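PDB 3TC3: UV damage endonuclease from Sulfolobus acidocaldarius, which probably cuts DNA next to ultraviolet-induced and other lesions as a manganese-binding endonuclease of DNA repair. Local coordinates for residues I74-I79 and R117-P122; F110-S115 and M153-K158; K245-I250 and V280-I285. All blocks are in the same frame, centred on the assembly; numbering follows the deposited sequence.

Contact 1. Residues I74-I79 and R117-P122; sequences ILFFRI and RISMHP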
ATOM      1  N   ILE A  74     -10.140  -8.185 -10.893  1.00 14.42           N
ATOM      2  CA  ILE A  74      -9.078  -7.407 -10.188  1.00 13.24           C
ATOM      3  C   ILE A  74      -9.303  -7.624  -8.674  1.00 13.82           C
ATOM      4  O   ILE A  74     -10.273  -7.129  -8.102  1.00 13.66           O
ATOM      5  CB  ILE A  74      -9.215  -5.920 -10.538  1.00 13.00           C
ATOM      6  CG1 ILE A  74      -8.801  -5.738 -12.020  1.00 13.87           C
ATOM      7  CG2 ILE A  74      -8.210  -5.093  -9.706  1.00 12.83           C
ATOM      8  CD1 ILE A  74      -9.286  -4.411 -12.581  1.00 13.64           C
ATOM      9  N   LEU A  75      -8.500  -8.493  -8.062  1.00 13.74           N
ATOM     10  CA  LEU A  75      -8.809  -9.036  -6.712  1.00 14.13           C
ATOM     11  C   LEU A  75      -7.858  -8.497  -5.635  1.00 13.17           C
ATOM     12  O   LEU A  75      -7.854  -8.964  -4.514  1.00 14.72           O
ATOM     13  CB  LEU A  75      -8.816 -10.570  -6.695  1.00 16.59           C
ATOM     14  CG  LEU A  75      -9.913 -11.276  -7.535  1.00 18.48           C
ATOM     15  CD1 LEU A  75      -9.927 -12.706  -7.210  1.00 23.03           C
ATOM     16  CD2 LEU A  75     -11.194 -10.626  -7.391  1.00 20.46           C
ATOM     17  N   PHE A  76      -7.136  -7.421  -5.980  1.00 12.87           N
ATOM     18  CA  PHE A  76      -6.221  -6.746  -4.993  1.00 10.99           C
ATOM     19  C   PHE A  76      -6.541  -5.228  -5.147  1.00 10.24           C
ATOM     20  O   PHE A  76      -6.830  -4.716  -6.237  1.00 11.15           O
ATOM     21  CB  PHE A  76      -4.752  -7.120  -5.458  1.00 10.52           C
ATOM     22  CG  PHE A  76      -3.611  -6.645  -4.549  1.00 10.60           C
ATOM     23  CD1 PHE A  76      -3.808  -6.220  -3.195  1.00  9.93           C
ATOM     24  CD2 PHE A  76      -2.297  -6.749  -5.091  1.00  9.72           C
ATOM     25  CE1 PHE A  76      -2.660  -5.874  -2.435  1.00  9.59           C
ATOM     26  CE2 PHE A  76      -1.147  -6.375  -4.358  1.00 10.12           C
ATOM     27  CZ  PHE A  76      -1.344  -5.944  -2.975  1.00  9.22           C
ATOM     28  N   PHE A  77      -6.489  -4.495  -4.029  1.00  9.69           N
ATOM     29  CA  PHE A  77      -6.723  -3.039  -4.086  1.00  9.99           C
ATOM     30  C   PHE A  77      -5.966  -2.361  -2.975  1.00  9.91           C
ATOM     31  O   PHE A  77      -5.850  -2.905  -1.879  1.00 10.03           O
ATOM     32  CB  PHE A  77      -8.236  -2.744  -3.937  1.00 11.40           C
ATOM     33  CG  PHE A  77      -8.571  -1.333  -4.316  1.00 11.54           C
ATOM     34  CD1 PHE A  77      -8.444  -0.893  -5.670  1.00 11.32           C
ATOM     35  CD2 PHE A  77      -9.016  -0.382  -3.321  1.00 11.60           C
ATOM     36  CE1 PHE A  77      -8.668   0.491  -5.950  1.00 12.46           C
ATOM     37  CE2 PHE A  77      -9.286   0.966  -3.665  1.00 12.07           C
ATOM     38  CZ  PHE A  77      -9.139   1.395  -5.031  1.00 12.58           C
ATOM     39  N   ARG A  78      -5.490  -1.160  -3.265  1.00  9.42           N
ATOM     40  CA  ARG A  78      -4.817  -0.297  -2.254  1.00  9.51           C
ATOM     41  C   ARG A  78      -5.798   0.793  -1.867  1.00  9.27           C
ATOM     42  O   ARG A  78      -6.075   1.694  -2.644  1.00 10.32           O
ATOM     43  CB  ARG A  78      -3.426   0.262  -2.657  1.00  9.98           C
ATOM     44  CG  ARG A  78      -2.777   0.995  -1.394  1.00 11.38           C
ATOM     45  CD  ARG A  78      -1.429   1.700  -1.845  1.00 14.10           C
ATOM     46  NE  ARG A  78      -0.430   0.686  -2.295  1.00 17.02           N
ATOM     47  CZ  ARG A  78       0.599   1.075  -3.067  1.00 13.17           C
ATOM     48  NH1 ARG A  78       0.755   2.348  -3.397  1.00 16.94           N
ATOM     49  NH2 ARG A  78       1.462   0.221  -3.453  1.00 16.15           N
ATOM     50  N   ILE A  79      -6.398   0.676  -0.677  1.00  9.15           N
ATOM     51  CA  ILE A  79      -7.409   1.690  -0.230  1.00  9.61           C
ATOM     52  C   ILE A  79      -6.715   3.021   0.057  1.00  9.73           C
ATOM     53  O   ILE A  79      -5.636   3.071   0.674  1.00  9.70           O
ATOM     54  CB  ILE A  79      -8.109   1.181   1.009  1.00 10.17           C
ATOM     55  CG1 ILE A  79      -8.932  -0.044   0.643  1.00 11.20           C
ATOM     56  CG2 ILE A  79      -9.020   2.294   1.617  1.00 10.10           C
ATOM     57  CD1 ILE A  79      -9.669  -0.714   1.888  1.00 13.14           C
ATOM     58  N   ARG A 117      -7.791  -8.915  -1.722  1.00 15.05           N
ATOM     59  CA  ARG A 117      -6.624  -8.613  -0.833  1.00 13.22           C
ATOM     60  C   ARG A 117      -6.517  -7.114  -0.755  1.00 12.77           C
ATOM     61  O   ARG A 117      -6.714  -6.444  -1.755  1.00 12.06           O
ATOM     62  CB  ARG A 117      -5.372  -9.160  -1.481  1.00 15.36           C
ATOM     63  CG  ARG A 117      -4.109  -9.135  -0.685  1.00 17.10           C
ATOM     64  CD  ARG A 117      -3.786 -10.451  -0.121  1.00 22.96           C
ATOM     65  NE  ARG A 117      -2.689 -10.411   0.841  1.00 21.86           N
ATOM     66  CZ  ARG A 117      -1.452 -10.845   0.603  1.00 20.97           C
ATOM     67  NH1 ARG A 117      -1.023 -11.285  -0.599  1.00 21.73           N
ATOM     68  NH2 ARG A 117      -0.643 -10.867   1.688  1.00 21.53           N
ATOM     69  N   ILE A 118      -6.128  -6.620   0.417  1.00 11.70           N
ATOM     70  CA  ILE A 118      -6.104  -5.139   0.638  1.00 11.05           C
ATOM     71  C   ILE A 118      -4.738  -4.670   1.180  1.00 11.49           C
ATOM     72  O   ILE A 118      -4.144  -5.285   2.110  1.00 11.46           O
ATOM     73  CB  ILE A 118      -7.203  -4.757   1.685  1.00 12.08           C
ATOM     74  CG1 ILE A 118      -8.624  -4.954   1.075  1.00 13.22           C
ATOM     75  CG2 ILE A 118      -7.083  -3.317   2.143  1.00 12.91           C
ATOM     76  CD1 ILE A 118      -8.885  -4.150  -0.222  1.00 14.96           C
ATOM     77  N   SER A 119      -4.259  -3.566   0.655  1.00 10.83           N
ATOM     78  CA  SER A 119      -3.109  -2.904   1.244  1.00 10.65           C
ATOM     79  C   SER A 119      -3.455  -1.402   1.395  1.00 10.81           C
ATOM     80  O   SER A 119      -4.511  -0.928   0.893  1.00 10.41           O
ATOM     81  CB  SER A 119      -1.854  -3.047   0.404  1.00 11.25           C
ATOM     82  OG  SER A 119      -2.042  -2.398  -0.844  1.00 12.51           O
ATOM     83  N   MET A 120      -2.656  -0.703   2.211  1.00  9.38           N
ATOM     84  CA  MET A 120      -2.720   0.750   2.293  1.00  9.81           C
ATOM     85  C   MET A 120      -1.293   1.210   2.393  1.00  9.69           C
ATOM     86  O   MET A 120      -0.452   0.534   2.982  1.00 10.23           O
ATOM     87  CB  MET A 120      -3.487   1.273   3.514  1.00 10.33           C
ATOM     88  CG  MET A 120      -5.006   0.817   3.501  1.00 11.26           C
ATOM     89  SD  MET A 120      -5.902   1.615   4.906  1.00 11.74           S
ATOM     90  CE  MET A 120      -6.057   3.296   4.245  1.00 11.87           C
ATOM     91  N   HIS A 121      -1.048   2.465   1.939  1.00 10.11           N
ATOM     92  CA  HIS A 121       0.325   3.064   2.039  0.50 11.68           C
ATOM     93  C   HIS A 121       0.123   4.488   2.531  1.00 11.86           C
ATOM     94  O   HIS A 121      -0.266   5.379   1.786  1.00 14.09           O
ATOM     95  CB  HIS A 121       0.935   3.075   0.620  0.50 13.69           C
ATOM     96  CG  HIS A 121       2.303   3.751   0.485  0.50 16.52           C
ATOM     97  ND1 HIS A 121       2.469   5.071   0.415  0.50 20.72           N
ATOM     98  CD2 HIS A 121       3.561   3.186   0.252  0.50 21.36           C
ATOM     99  CE1 HIS A 121       3.779   5.367   0.199  0.50 22.93           C
ATOM    100  NE2 HIS A 121       4.446   4.212   0.077  0.50 21.74           N
ATOM    101  N   PRO A 122       0.467   4.736   3.761  1.00 11.69           N
ATOM    102  CA  PRO A 122       0.318   6.101   4.308  1.00 13.59           C
ATOM    103  C   PRO A 122       1.191   7.151   3.640  1.00 16.34           C
ATOM    104  O   PRO A 122       0.929   8.343   3.829  1.00 23.28           O
ATOM    105  CB  PRO A 122       0.720   5.987   5.811  1.00 15.27           C
ATOM    106  CG  PRO A 122       0.934   4.670   6.000  1.00 16.58           C
ATOM    107  CD  PRO A 122       0.874   3.764   4.777  1.00 14.80           C
TER
HETATM  108  O   HOH W   1      -3.207   4.097   1.133  1.00 11.48           O
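The carbonyl oxygen of R117 is met by three groups of the neighbouring strand: F77 N donates a hydrogen bond to R117 O at 3.0 Å, F76 CA offers a CA-H...O contact, and the F76 ring brings CD1 to 3.3 Å from R117 O, which lies in the ring plane at its edge. F76 has CG anti to the backbone N (chi1 -175°), which carries the ring alongside the R117 side chain, where CD1 and CE1 brush CB and CG. In the ladder, R117 N on L75 O precedes the F77 bond, and S119 N on F77 O and I79 N on S119 O follow it, the last at 2.9 Å. One step on, a water bridges the two segments, donating a hydrogen bond to I79 O and accepting one from H121 N.

F76, R78, R117 and S119 share one face of the sheet. R78 runs past S119 OG, 3.5 Å from R78 CB, with the hydroxyl at the edge of the guanidinium plane; H121 CB sits over one guanidinium face and lies 3.7 Å from R78 CD. The tip of R78 goes on to salt bridges with the manganese ligands D251 and E288, while R117 reaches D284. Around I118, which shares the other face with F77, I79 CD1 packs on I118 CG2 (3.7 Å); M120 CE lies near I79 O, and I118 and M120 touch helix 133-153.

Adjacent parallel strands with one face turned to the barrel interior and the other to the surrounding helices are characteristic of a TIM barrel; here R78 links the 76-78/117-120 pair to the metal site.

Contact 2. Residues F110-S115 and M153-K158; sequences FIKENS and MGIEGK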
ATOM      1  N   PHE A 110     -17.820  -7.539   1.908  1.00 21.23           N
ATOM      2  CA  PHE A 110     -17.670  -7.772   0.497  1.00 21.75           C
ATOM      3  C   PHE A 110     -16.245  -8.220   0.195  1.00 20.18           C
ATOM      4  O   PHE A 110     -16.009  -9.113  -0.609  1.00 21.57           O
ATOM      5  CB  PHE A 110     -17.970  -6.485  -0.283  1.00 21.26           C
ATOM      6  CG  PHE A 110     -17.919  -6.663  -1.765  1.00 20.83           C
ATOM      7  CD1 PHE A 110     -19.070  -7.103  -2.456  1.00 23.27           C
ATOM      8  CD2 PHE A 110     -16.728  -6.437  -2.508  1.00 20.54           C
ATOM      9  CE1 PHE A 110     -19.040  -7.289  -3.859  1.00 23.48           C
ATOM     10  CE2 PHE A 110     -16.696  -6.610  -3.932  1.00 20.97           C
ATOM     11  CZ  PHE A 110     -17.878  -7.029  -4.594  1.00 21.92           C
ATOM     12  N   ILE A 111     -15.281  -7.605   0.895  1.00 18.84           N
ATOM     13  CA  ILE A 111     -13.911  -8.025   0.697  1.00 18.74           C
ATOM     14  C   ILE A 111     -13.611  -9.467   1.110  1.00 18.85           C
ATOM     15  O   ILE A 111     -12.919 -10.207   0.376  1.00 19.52           O
ATOM     16  CB  ILE A 111     -12.990  -6.988   1.434  1.00 17.71           C
ATOM     17  CG1 ILE A 111     -13.059  -5.626   0.726  1.00 18.08           C
ATOM     18  CG2 ILE A 111     -11.562  -7.466   1.705  1.00 17.54           C
ATOM     19  CD1 ILE A 111     -12.415  -4.458   1.577  1.00 16.88           C
ATOM     20  N   LYS A 112     -14.137  -9.846   2.262  1.00 19.17           N
ATOM     21  CA  LYS A 112     -13.884 -11.194   2.806  1.00 20.69           C
ATOM     22  C   LYS A 112     -14.681 -12.214   1.999  1.00 23.12           C
ATOM     23  O   LYS A 112     -14.168 -13.292   1.728  1.00 25.55           O
ATOM     24  CB  LYS A 112     -14.297 -11.245   4.293  1.00 21.27           C
ATOM     25  CG  LYS A 112     -13.232 -10.634   5.155  1.00 22.82           C
ATOM     26  CD  LYS A 112     -13.631 -10.561   6.611  1.00 22.89           C
ATOM     27  CE  LYS A 112     -14.922  -9.785   6.925  1.00 24.80           C
ATOM     28  NZ  LYS A 112     -15.176  -9.732   8.411  1.00 24.68           N
ATOM     29  N   GLU A 113     -15.889 -11.846   1.581  1.00 23.79           N
ATOM     30  CA  GLU A 113     -16.740 -12.775   0.773  1.00 26.84           C
ATOM     31  C   GLU A 113     -16.142 -13.109  -0.592  1.00 25.70           C
ATOM     32  O   GLU A 113     -16.345 -14.186  -1.146  1.00 26.92           O
ATOM     33  CB  GLU A 113     -18.102 -12.170   0.564  1.00 30.57           C
ATOM     34  CG  GLU A 113     -19.060 -12.325   1.755  1.00 40.36           C
ATOM     35  CD  GLU A 113     -20.262 -11.350   1.704  1.00 44.27           C
ATOM     36  OE1 GLU A 113     -20.393 -10.583   0.695  1.00 47.42           O
ATOM     37  OE2 GLU A 113     -21.028 -11.301   2.698  1.00 49.31           O
ATOM     38  N   ASN A 114     -15.343 -12.181  -1.143  1.00 24.32           N
ATOM     39  CA  ASN A 114     -14.881 -12.288  -2.507  1.00 24.32           C
ATOM     40  C   ASN A 114     -13.344 -12.416  -2.643  1.00 22.95           C
ATOM     41  O   ASN A 114     -12.838 -12.305  -3.702  1.00 23.36           O
ATOM     42  CB  ASN A 114     -15.437 -11.119  -3.297  1.00 22.87           C
ATOM     43  CG  ASN A 114     -16.959 -11.204  -3.395  1.00 24.43           C
ATOM     44  OD1 ASN A 114     -17.478 -12.054  -4.131  1.00 27.20           O
ATOM     45  ND2 ASN A 114     -17.656 -10.425  -2.622  1.00 25.44           N
ATOM     46  N   SER A 115     -12.692 -12.747  -1.523  1.00 25.05           N
ATOM     47  CA  SER A 115     -11.236 -13.008  -1.473  1.00 25.02           C
ATOM     48  C   SER A 115     -10.465 -11.812  -2.061  1.00 23.34           C
ATOM     49  O   SER A 115      -9.530 -12.010  -2.832  1.00 25.24           O
ATOM     50  CB  SER A 115     -10.915 -14.264  -2.275  1.00 29.92           C
ATOM     51  OG  SER A 115     -11.478 -15.362  -1.601  1.00 36.15           O
ATOM     52  N   MET A 153     -13.526  -2.268   9.219  1.00 16.92           N
ATOM     53  CA  MET A 153     -14.052  -3.103   8.128  1.00 17.21           C
ATOM     54  C   MET A 153     -14.067  -4.586   8.514  1.00 17.77           C
ATOM     55  O   MET A 153     -14.693  -5.383   7.808  1.00 19.92           O
ATOM     56  CB  MET A 153     -13.213  -2.931   6.854  1.00 18.21           C
ATOM     57  CG  MET A 153     -13.318  -1.512   6.387  1.00 17.33           C
ATOM     58  SD  MET A 153     -12.284  -1.221   4.925  1.00 17.40           S
ATOM     59  CE  MET A 153     -12.769   0.423   4.466  1.00 16.53           C
ATOM     60  N   GLY A 154     -13.442  -4.954   9.635  1.00 18.11           N
ATOM     61  CA  GLY A 154     -13.344  -6.363  10.030  1.00 19.71           C
ATOM     62  C   GLY A 154     -12.442  -7.182   9.121  1.00 20.40           C
ATOM     63  O   GLY A 154     -12.655  -8.393   8.939  1.00 23.25           O
ATOM     64  N   ILE A 155     -11.417  -6.549   8.539  1.00 18.85           N
ATOM     65  CA  ILE A 155     -10.485  -7.258   7.723  1.00 19.60           C
ATOM     66  C   ILE A 155      -9.037  -7.125   8.221  1.00 18.80           C
ATOM     67  O   ILE A 155      -8.762  -6.375   9.202  1.00 21.80           O
ATOM     68  CB  ILE A 155     -10.568  -6.727   6.283  1.00 18.70           C
ATOM     69  CG1 ILE A 155     -10.021  -5.279   6.208  1.00 16.77           C
ATOM     70  CG2 ILE A 155     -12.058  -6.807   5.712  1.00 18.44           C
ATOM     71  CD1 ILE A 155     -10.054  -4.687   4.748  1.00 17.80           C
ATOM     72  N   GLU A 156      -8.178  -7.926   7.624  1.00 20.06           N
ATOM     73  CA  GLU A 156      -6.743  -7.841   8.028  1.00 20.33           C
ATOM     74  C   GLU A 156      -6.055  -6.771   7.182  1.00 19.22           C
ATOM     75  O   GLU A 156      -6.095  -5.578   7.647  1.00 18.31           O
ATOM     76  CB  GLU A 156      -6.015  -9.175   7.939  1.00 26.17           C
ATOM     77  CG  GLU A 156      -6.546 -10.335   8.911  1.00 31.78           C
ATOM     78  CD  GLU A 156      -6.746  -9.943  10.370  1.00 38.98           C
ATOM     79  OE1 GLU A 156      -5.950  -9.177  10.963  1.00 35.32           O
ATOM     80  OE2 GLU A 156      -7.714 -10.461  10.975  1.00 45.40           O
ATOM     81  N   GLY A 157      -5.467  -7.162   6.038  1.00 15.63           N
ATOM     82  CA  GLY A 157      -4.856  -6.123   5.177  1.00 13.14           C
ATOM     83  C   GLY A 157      -3.468  -5.825   5.674  1.00 13.81           C
ATOM     84  O   GLY A 157      -3.095  -6.180   6.796  1.00 16.52           O
ATOM     85  N   LYS A 158      -2.714  -5.197   4.824  1.00 11.02           N
ATOM     86  CA  LYS A 158      -1.346  -4.729   5.163  1.00 11.16           C
ATOM     87  C   LYS A 158      -1.219  -3.230   5.081  1.00 11.30           C
ATOM     88  O   LYS A 158      -1.773  -2.615   4.165  1.00 11.08           O
ATOM     89  CB  LYS A 158      -0.307  -5.377   4.236  1.00 11.19           C
ATOM     90  CG  LYS A 158      -0.254  -6.967   4.379  1.00 12.56           C
ATOM     91  CD  LYS A 158       0.096  -7.414   5.734  1.00 13.55           C
ATOM     92  CE  LYS A 158       0.309  -8.971   5.724  1.00 18.10           C
ATOM     93  NZ  LYS A 158       0.392  -9.361   7.135  1.00 20.96           N
TER
HETATM   94  O   HOH W   2     -16.744  -7.340   8.134  1.00 28.12           O
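The last turn of helix 101-113 faces the bend that ends helix 133-153, K112 CA and I155 CA lying 7.2 Å apart; at that bend G154 adopts positive phi (69°) and closes a Schellman motif, after which the chain heads for strand 158-162.

K112 lies across I155. Its CG rests 4.0 Å from I155 CG2, and its CD and CE run past the carbonyl oxygen of G154. A bend at chi3 (-58°) brings the ammonium group back to that oxygen, where K112 NZ donates to G154 O over 2.9 Å. The donor arrives tilted 33° from the carbonyl plane. A water accepts a second bond from K112 NZ and donates to M153 O, each at 2.9 Å, which ties the same lysine to two successive carbonyls.

Deeper in, I111 and I155 meet at about a right angle, I111 CD1 standing 4.0 Å from I155 CD1 and the two CG2 methyls also in touch. Both isoleucines pack on I118 of strand 117-120. In the helix's own ending, N114 ND2 bonds to F110 O and also sits over the centre of the F110 ring.

The chemistry is thus layered: methyl groups make the buried part, while at the exposed margin one lysine, partly by way of a water, binds carbonyls at the C-terminal end of a helix, where the helix dipole would probably favour its positive charge.

Contact 3. Residues K245-I250 and V280-I285; sequences KDRPMI and VDEVDI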
ATOM      1  N   LYS A 245       4.224 -14.917   5.572  1.00 19.99           N
ATOM      2  CA  LYS A 245       3.637 -16.210   5.968  1.00 24.99           C
ATOM      3  C   LYS A 245       2.616 -16.640   4.903  1.00 29.02           C
ATOM      4  O   LYS A 245       2.418 -17.825   4.649  1.00 32.70           O
ATOM      5  CB  LYS A 245       3.048 -16.119   7.388  1.00 29.67           C
ATOM      6  CG  LYS A 245       4.135 -16.514   8.407  1.00 37.48           C
ATOM      7  CD  LYS A 245       3.735 -16.271   9.845  1.00 43.08           C
ATOM      8  CE  LYS A 245       4.987 -16.288  10.731  1.00 48.50           C
ATOM      9  NZ  LYS A 245       5.605 -14.921  10.637  1.00 50.65           N
ATOM     10  N   ASP A 246       2.021 -15.633   4.238  1.00 28.12           N
ATOM     11  CA  ASP A 246       1.025 -15.871   3.179  1.00 31.08           C
ATOM     12  C   ASP A 246       1.626 -15.473   1.803  1.00 27.92           C
ATOM     13  O   ASP A 246       2.837 -15.343   1.660  1.00 26.73           O
ATOM     14  CB  ASP A 246      -0.304 -15.125   3.494  1.00 34.71           C
ATOM     15  CG  ASP A 246      -0.095 -13.678   3.938  1.00 39.08           C
ATOM     16  OD1 ASP A 246       1.053 -13.195   3.911  1.00 36.64           O
ATOM     17  OD2 ASP A 246      -1.070 -12.993   4.338  1.00 49.27           O
ATOM     18  N   ARG A 247       0.802 -15.286   0.776  1.00 24.46           N
ATOM     19  CA  ARG A 247       1.338 -14.924  -0.476  1.00 22.26           C
ATOM     20  C   ARG A 247       1.962 -13.488  -0.416  1.00 18.14           C
ATOM     21  O   ARG A 247       1.351 -12.543   0.066  1.00 17.89           O
ATOM     22  CB  ARG A 247       0.206 -14.950  -1.488  1.00 24.42           C
ATOM     23  CG  ARG A 247       0.666 -14.742  -2.865  1.00 27.25           C
ATOM     24  CD  ARG A 247      -0.499 -14.588  -3.782  1.00 27.97           C
ATOM     25  NE  ARG A 247      -1.120 -15.863  -4.035  1.00 30.73           N
ATOM     26  CZ  ARG A 247      -2.142 -16.024  -4.848  1.00 28.66           C
ATOM     27  NH1 ARG A 247      -2.680 -14.988  -5.494  1.00 27.94           N
ATOM     28  NH2 ARG A 247      -2.611 -17.230  -5.022  1.00 31.47           N
ATOM     29  N   PRO A 248       3.147 -13.318  -0.990  1.00 15.16           N
ATOM     30  CA  PRO A 248       3.718 -11.941  -1.013  1.00 14.78           C
ATOM     31  C   PRO A 248       2.967 -10.961  -1.820  1.00 14.04           C
ATOM     32  O   PRO A 248       2.263 -11.328  -2.795  1.00 13.49           O
ATOM     33  CB  PRO A 248       5.078 -12.111  -1.589  1.00 15.74           C
ATOM     34  CG  PRO A 248       5.322 -13.553  -1.678  1.00 17.72           C
ATOM     35  CD  PRO A 248       4.038 -14.308  -1.616  1.00 17.75           C
ATOM     36  N   MET A 249       3.094  -9.682  -1.448  1.00 14.09           N
ATOM     37  CA  MET A 249       2.694  -8.589  -2.314  1.00 14.29           C
ATOM     38  C   MET A 249       3.870  -8.026  -2.946  1.00 14.25           C
ATOM     39  O   MET A 249       4.909  -7.878  -2.291  1.00 16.28           O
ATOM     40  CB  MET A 249       2.041  -7.514  -1.511  1.00 13.64           C
ATOM     41  CG  MET A 249       0.789  -7.924  -0.740  1.00 14.45           C
ATOM     42  SD  MET A 249       0.162  -6.562   0.327  1.00 15.93           S
ATOM     43  CE  MET A 249      -1.275  -7.291   0.981  1.00 16.04           C
ATOM     44  N   ILE A 250       3.778  -7.645  -4.233  1.00 12.82           N
ATOM     45  CA  ILE A 250       4.833  -6.889  -4.882  1.00 12.79           C
ATOM     46  C   ILE A 250       4.256  -5.614  -5.480  1.00 11.84           C
ATOM     47  O   ILE A 250       3.064  -5.559  -5.862  1.00 11.91           O
ATOM     48  CB  ILE A 250       5.624  -7.641  -5.939  1.00 15.79           C
ATOM     49  CG1 ILE A 250       4.804  -8.082  -7.069  1.00 19.74           C
ATOM     50  CG2 ILE A 250       6.232  -8.962  -5.332  1.00 18.08           C
ATOM     51  CD1 ILE A 250       5.618  -8.970  -8.072  1.00 24.52           C
ATOM     52  N   VAL A 280       7.842 -14.829 -12.654  1.00 32.77           N
ATOM     53  CA  VAL A 280       7.283 -14.797 -11.308  1.00 30.26           C
ATOM     54  C   VAL A 280       5.953 -15.619 -11.215  1.00 29.15           C
ATOM     55  O   VAL A 280       5.204 -15.794 -12.215  1.00 27.58           O
ATOM     56  CB  VAL A 280       7.120 -13.268 -10.918  1.00 35.04           C
ATOM     57  CG1 VAL A 280       6.356 -13.081  -9.711  1.00 39.85           C
ATOM     58  CG2 VAL A 280       8.492 -12.611 -10.786  1.00 36.15           C
ATOM     59  N   ASP A 281       5.599 -16.107 -10.029  1.00 25.56           N
ATOM     60  CA  ASP A 281       4.252 -16.637  -9.787  1.00 25.41           C
ATOM     61  C   ASP A 281       3.934 -16.604  -8.322  1.00 21.88           C
ATOM     62  O   ASP A 281       4.814 -16.296  -7.494  1.00 22.53           O
ATOM     63  CB  ASP A 281       4.019 -18.056 -10.387  1.00 27.25           C
ATOM     64  CG  ASP A 281       2.517 -18.388 -10.665  1.00 30.16           C
ATOM     65  OD1 ASP A 281       1.534 -17.670 -10.296  1.00 30.69           O
ATOM     66  OD2 ASP A 281       2.282 -19.436 -11.350  1.00 38.42           O
ATOM     67  N   GLU A 282       2.664 -16.799  -8.008  1.00 20.82           N
ATOM     68  CA  GLU A 282       2.258 -16.938  -6.623  1.00 22.67           C
ATOM     69  C   GLU A 282       2.577 -15.649  -5.838  1.00 21.10           C
ATOM     70  O   GLU A 282       3.256 -15.673  -4.802  1.00 20.96           O
ATOM     71  CB  GLU A 282       2.925 -18.208  -5.983  1.00 26.42           C
ATOM     72  CG  GLU A 282       2.669 -18.346  -4.517  1.00 35.29           C
ATOM     73  CD  GLU A 282       1.406 -19.129  -4.172  1.00 42.11           C
ATOM     74  OE1 GLU A 282       1.289 -20.320  -4.577  1.00 47.50           O
ATOM     75  OE2 GLU A 282       0.551 -18.556  -3.433  1.00 44.77           O
ATOM     76  N   VAL A 283       2.123 -14.522  -6.391  1.00 18.50           N
ATOM     77  CA  VAL A 283       2.366 -13.173  -5.800  1.00 17.98           C
ATOM     78  C   VAL A 283       1.207 -12.300  -6.191  1.00 15.72           C
ATOM     79  O   VAL A 283       0.571 -12.510  -7.256  1.00 19.06           O
ATOM     80  CB  VAL A 283       3.628 -12.476  -6.288  1.00 20.11           C
ATOM     81  CG1 VAL A 283       4.911 -13.151  -5.935  1.00 22.57           C
ATOM     82  CG2 VAL A 283       3.615 -12.261  -7.841  1.00 20.22           C
ATOM     83  N   ASP A 284       0.797 -11.377  -5.325  1.00 15.24           N
ATOM     84  CA  ASP A 284      -0.232 -10.353  -5.662  1.00 14.02           C
ATOM     85  C   ASP A 284       0.463  -9.073  -6.097  1.00 13.23           C
ATOM     86  O   ASP A 284       1.348  -8.653  -5.411  1.00 12.09           O
ATOM     87  CB  ASP A 284      -1.105 -10.165  -4.434  1.00 15.21           C
ATOM     88  CG  ASP A 284      -1.983 -11.424  -4.182  1.00 18.20           C
ATOM     89  OD1 ASP A 284      -2.222 -12.176  -5.162  1.00 19.78           O
ATOM     90  OD2 ASP A 284      -2.366 -11.540  -3.029  1.00 22.42           O
ATOM     91  N   ILE A 285       0.118  -8.598  -7.280  1.00 12.48           N
ATOM     92  CA  ILE A 285       0.856  -7.521  -7.954  1.00 12.08           C
ATOM     93  C   ILE A 285       0.059  -6.194  -7.894  1.00 11.36           C
ATOM     94  O   ILE A 285      -1.052  -6.112  -8.451  1.00 11.29           O
ATOM     95  CB  ILE A 285       1.104  -7.847  -9.405  1.00 14.63           C
ATOM     96  CG1 ILE A 285       1.949  -9.088  -9.564  1.00 17.15           C
ATOM     97  CG2 ILE A 285       1.878  -6.710 -10.110  1.00 15.34           C
ATOM     98  CD1 ILE A 285       1.986  -9.592 -11.094  1.00 19.50           C
TER
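R247 reaches across from its own segment to E282 and D284. From CB, near E282 OE2, the chain passes to CG, which lies 3.4 Å from E282 O, and then to CD, beside the D284 carboxylate. A bend at chi3 (-76°) then turns the guanidinium so that two of its nitrogens serve different acids. NE donates to E282 OE2 at 3.2 Å, meeting that oxygen from above the carboxylate plane, whereas NH1 reaches D284 OD1 at 2.9 Å on its syn side, with the oxygen in the guanidinium plane. Both are salt bridges, and D284 OD2 has further ones to R23 and R117, so this buried carboxylate probably stays ionised.

Beyond R247 the backbones pair in parallel, D284 N on P248 O and I250 N on D284 O. I250 and I285 share the face away from D284, I250 CG1 alongside I285 CG1 at 3.9 Å; I250 CD1 also touches V283 CG2, and helix 233-241 adds L237 to this layer.

The two strands bound the beta-alpha-beta crossover through helix 270-279, the repeating step of a TIM barrel, and both lead onward to manganese ligands, D251 and E288.

How the contacts relate
Followed from the N terminus, contact 1 joins barrel strands 76-78 and 117-120, closing a loop that includes helix 101-113. Contact 2 opens inside that loop, at residues 110-115, and ends beyond it at 153-158, so the two cross along the chain. They also touch in space: K158 bonds through its backbone to I118 and M120, continuing the sheet from strand 117-120 to strand 158-162. Contact 3 comes later, in series with both, and joins the last two strands of the barrel, closing the loop that carries helix 270-279. Contacts 1 and 3 meet through R117 and R247 O, and K158 CG meets M249 CE. Together they tie two barrel strand pairs to each other and to helix 101-113.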